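Local coordinates for pesticidal crystal protein Cry2Aa (Bacillus thuringiensis serovar kurstaki, PDB 1I5P) that promotes colloid-osmotic lysis by binding to midgut epithelial cells of dipteran and lepidopteran insect larvae, at residues 236-241 and 286-291. Numbering follows the deposited sequence.
Sequences TRLHDM and QSFTAQ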
ATOM      1  N   THR A 236     -14.230 -16.429   2.975  1.00 17.67           N
ATOM      2  CA  THR A 236     -15.280 -15.433   2.962  1.00 17.46           C
ATOM      3  C   THR A 236     -15.465 -14.818   1.583  1.00 15.89           C
ATOM      4  O   THR A 236     -14.690 -15.072   0.661  1.00 16.81           O
ATOM      5  CB  THR A 236     -14.939 -14.322   3.965  1.00 18.03           C
ATOM      6  OG1 THR A 236     -16.064 -13.449   4.121  1.00 23.51           O
ATOM      7  CG2 THR A 236     -13.728 -13.532   3.475  1.00 16.04           C
ATOM      8  N   ARG A 237     -16.499 -14.004   1.438  1.00 16.81           N
ATOM      9  CA  ARG A 237     -16.747 -13.352   0.159  1.00 17.83           C
ATOM     10  C   ARG A 237     -15.620 -12.364  -0.142  1.00 16.23           C
ATOM     11  O   ARG A 237     -14.901 -11.936   0.765  1.00 14.85           O
ATOM     12  CB  ARG A 237     -18.090 -12.635   0.191  1.00 20.82           C
ATOM     13  CG  ARG A 237     -19.268 -13.552   0.480  1.00 28.32           C
ATOM     14  CD  ARG A 237     -20.485 -13.056  -0.268  1.00 32.55           C
ATOM     15  NE  ARG A 237     -21.687 -13.003   0.557  1.00 39.78           N
ATOM     16  CZ  ARG A 237     -22.681 -12.144   0.352  1.00 42.25           C
ATOM     17  NH1 ARG A 237     -22.606 -11.269  -0.646  1.00 40.84           N
ATOM     18  NH2 ARG A 237     -23.751 -12.157   1.137  1.00 44.07           N
ATOM     19  N   LEU A 238     -15.473 -12.003  -1.415  1.00 14.23           N
ATOM     20  CA  LEU A 238     -14.413 -11.086  -1.832  1.00 12.30           C
ATOM     21  C   LEU A 238     -14.356  -9.806  -1.014  1.00 11.35           C
ATOM     22  O   LEU A 238     -13.296  -9.426  -0.508  1.00 11.48           O
ATOM     23  CB  LEU A 238     -14.569 -10.725  -3.314  1.00  9.44           C
ATOM     24  CG  LEU A 238     -13.412  -9.912  -3.894  1.00  9.07           C
ATOM     25  CD1 LEU A 238     -12.118 -10.691  -3.717  1.00  9.36           C
ATOM     26  CD2 LEU A 238     -13.658  -9.614  -5.370  1.00  7.50           C
ATOM     27  N   HIS A 239     -15.499  -9.141  -0.887  1.00 11.01           N
ATOM     28  CA  HIS A 239     -15.559  -7.899  -0.139  1.00 13.18           C
ATOM     29  C   HIS A 239     -14.900  -8.036   1.235  1.00 14.30           C
ATOM     30  O   HIS A 239     -14.080  -7.205   1.627  1.00 14.17           O
ATOM     31  CB  HIS A 239     -17.010  -7.453   0.030  1.00 12.97           C
ATOM     32  CG  HIS A 239     -17.164  -6.259   0.915  1.00 16.83           C
ATOM     33  ND1 HIS A 239     -16.845  -4.982   0.507  1.00 13.52           N
ATOM     34  CD2 HIS A 239     -17.530  -6.158   2.215  1.00 16.09           C
ATOM     35  CE1 HIS A 239     -17.005  -4.147   1.517  1.00 14.10           C
ATOM     36  NE2 HIS A 239     -17.419  -4.836   2.566  1.00 15.41           N
ATOM     37  N   ASP A 240     -15.254  -9.094   1.959  1.00 15.15           N
ATOM     38  CA  ASP A 240     -14.705  -9.320   3.295  1.00 15.26           C
ATOM     39  C   ASP A 240     -13.231  -9.702   3.303  1.00 13.22           C
ATOM     40  O   ASP A 240     -12.492  -9.323   4.206  1.00 11.99           O
ATOM     41  CB  ASP A 240     -15.532 -10.381   4.021  1.00 19.65           C
ATOM     42  CG  ASP A 240     -16.903  -9.869   4.419  1.00 24.11           C
ATOM     43  OD1 ASP A 240     -17.860 -10.675   4.435  1.00 29.69           O
ATOM     44  OD2 ASP A 240     -17.016  -8.662   4.725  1.00 24.72           O
ATOM     45  N   MET A 241     -12.797 -10.453   2.300  1.00 11.37           N
ATOM     46  CA  MET A 241     -11.395 -10.831   2.226  1.00 12.10           C
ATOM     47  C   MET A 241     -10.542  -9.581   2.028  1.00 11.23           C
ATOM     48  O   MET A 241      -9.531  -9.395   2.702  1.00 11.78           O
ATOM     49  CB  MET A 241     -11.157 -11.808   1.072  1.00 11.34           C
ATOM     50  CG  MET A 241      -9.689 -12.122   0.840  1.00 12.24           C
ATOM     51  SD  MET A 241      -9.451 -13.411  -0.370  1.00 16.72           S
ATOM     52  CE  MET A 241      -9.555 -14.845   0.675  1.00 15.36           C
ATOM     53  N   GLN A 286     -19.728 -15.395  -4.362  1.00 18.59           N
ATOM     54  CA  GLN A 286     -18.648 -16.365  -4.299  1.00 17.75           C
ATOM     55  C   GLN A 286     -17.762 -16.206  -3.068  1.00 17.73           C
ATOM     56  O   GLN A 286     -17.418 -15.097  -2.666  1.00 16.84           O
ATOM     57  CB  GLN A 286     -17.812 -16.303  -5.574  1.00 15.75           C
ATOM     58  CG  GLN A 286     -16.724 -17.354  -5.647  1.00 17.94           C
ATOM     59  CD  GLN A 286     -16.156 -17.499  -7.044  1.00 15.89           C
ATOM     60  OE1 GLN A 286     -16.302 -16.610  -7.881  1.00 16.30           O
ATOM     61  NE2 GLN A 286     -15.495 -18.617  -7.299  1.00 17.88           N
ATOM     62  N   SER A 287     -17.409 -17.335  -2.467  1.00 17.27           N
ATOM     63  CA  SER A 287     -16.570 -17.335  -1.280  1.00 18.00           C
ATOM     64  C   SER A 287     -15.162 -17.730  -1.708  1.00 17.26           C
ATOM     65  O   SER A 287     -14.991 -18.552  -2.605  1.00 19.45           O
ATOM     66  CB  SER A 287     -17.122 -18.331  -0.250  1.00 17.95           C
ATOM     67  OG  SER A 287     -16.503 -18.171   1.014  1.00 17.93           O
ATOM     68  N   PHE A 288     -14.153 -17.137  -1.083  1.00 15.62           N
ATOM     69  CA  PHE A 288     -12.773 -17.455  -1.440  1.00 15.64           C
ATOM     70  C   PHE A 288     -11.927 -17.821  -0.234  1.00 15.67           C
ATOM     71  O   PHE A 288     -12.218 -17.416   0.897  1.00 16.30           O
ATOM     72  CB  PHE A 288     -12.105 -16.268  -2.152  1.00 12.04           C
ATOM     73  CG  PHE A 288     -12.841 -15.791  -3.373  1.00 13.29           C
ATOM     74  CD1 PHE A 288     -13.816 -14.804  -3.272  1.00 12.40           C
ATOM     75  CD2 PHE A 288     -12.570 -16.341  -4.624  1.00 12.19           C
ATOM     76  CE1 PHE A 288     -14.511 -14.368  -4.398  1.00 10.91           C
ATOM     77  CE2 PHE A 288     -13.261 -15.912  -5.757  1.00 11.76           C
ATOM     78  CZ  PHE A 288     -14.234 -14.924  -5.640  1.00 13.52           C
ATOM     79  N   THR A 289     -10.868 -18.579  -0.497  1.00 14.83           N
ATOM     80  CA  THR A 289      -9.927 -18.995   0.528  1.00 15.47           C
ATOM     81  C   THR A 289      -8.557 -18.426   0.158  1.00 16.56           C
ATOM     82  O   THR A 289      -8.369 -17.907  -0.946  1.00 15.55           O
ATOM     83  CB  THR A 289      -9.829 -20.532   0.611  1.00 17.99           C
ATOM     84  OG1 THR A 289      -9.361 -21.049  -0.641  1.00 18.58           O
ATOM     85  CG2 THR A 289     -11.190 -21.133   0.924  1.00 14.25           C
ATOM     86  N   ALA A 290      -7.605 -18.526   1.080  1.00 16.74           N
ATOM     87  CA  ALA A 290      -6.257 -18.012   0.858  1.00 16.56           C
ATOM     88  C   ALA A 290      -5.600 -18.553  -0.411  1.00 17.15           C
ATOM     89  O   ALA A 290      -4.834 -17.850  -1.071  1.00 17.41           O
ATOM     90  CB  ALA A 290      -5.382 -18.321   2.070  1.00 14.79           C
ATOM     91  N   GLN A 291      -5.896 -19.802  -0.756  1.00 17.30           N
ATOM     92  CA  GLN A 291      -5.315 -20.412  -1.949  1.00 18.90           C
ATOM     93  C   GLN A 291      -5.743 -19.682  -3.224  1.00 17.48           C
ATOM     94  O   GLN A 291      -5.060 -19.748  -4.245  1.00 17.52           O
ATOM     95  CB  GLN A 291      -5.707 -21.892  -2.035  1.00 20.39           C
ATOM     96  CG  GLN A 291      -4.965 -22.789  -1.042  1.00 28.65           C
ATOM     97  CD  GLN A 291      -5.345 -24.261  -1.167  1.00 32.19           C
ATOM     98  OE1 GLN A 291      -4.695 -25.132  -0.584  1.00 35.10           O
ATOM     99  NE2 GLN A 291      -6.405 -24.544  -1.921  1.00 32.17           N
TER
HETATM  100  O   HOH W   1     -17.668 -12.396  -3.534  1.00 12.24           O
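Thr-236 and Phe-288 form the antiparallel hydrogen-bonded pair of a short two-stranded sheet, which ties the start of helix 238-259, in the helical domain of this delta-endotoxin, to strand 287-289, in the part of the sequence assigned to the middle, beta-prism domain. Phe-288 N gives a nearly straight bond (169°) to Thr-236 O at 2.8 Å, though it approaches from above the carbonyl plane. The return bond, from Thr-236 N to Phe-288 O, is longer at 3.1 Å and more bent, but it lies in the carbonyl plane.

The phenylalanine side chain can be followed outward. Its CB lies 4.0 Å from Thr-236 O and 4.1 Å from Met-241 CE; with chi1 at -56°, CG stands beside the backbone N, which turns an edge of the ring to the first residue of the helix. There CD1 meets Leu-238 N, and CE1 rests 3.8 Å from Leu-238 CB. Leu-296, Leu-438 and Ile-433 also pack on this buried side chain, a setting that suits a large apolar ring.

Met-241, unbranched and flexible, reaches across with its terminal methyl, CE, which meets the carbonyl oxygens of both Phe-288 and Thr-289. At the N-cap position, Arg-237 has a long side chain that leaves the backbone away from the partner strand, letting NH1 hydrogen-bond to Gln-284 O and Gly-281 O. A water bridges the helix start and the loop residue Gln-286, accepting from Leu-238 N; its oxygen lies 2.8 Å from Gln-286 O, to which it donates.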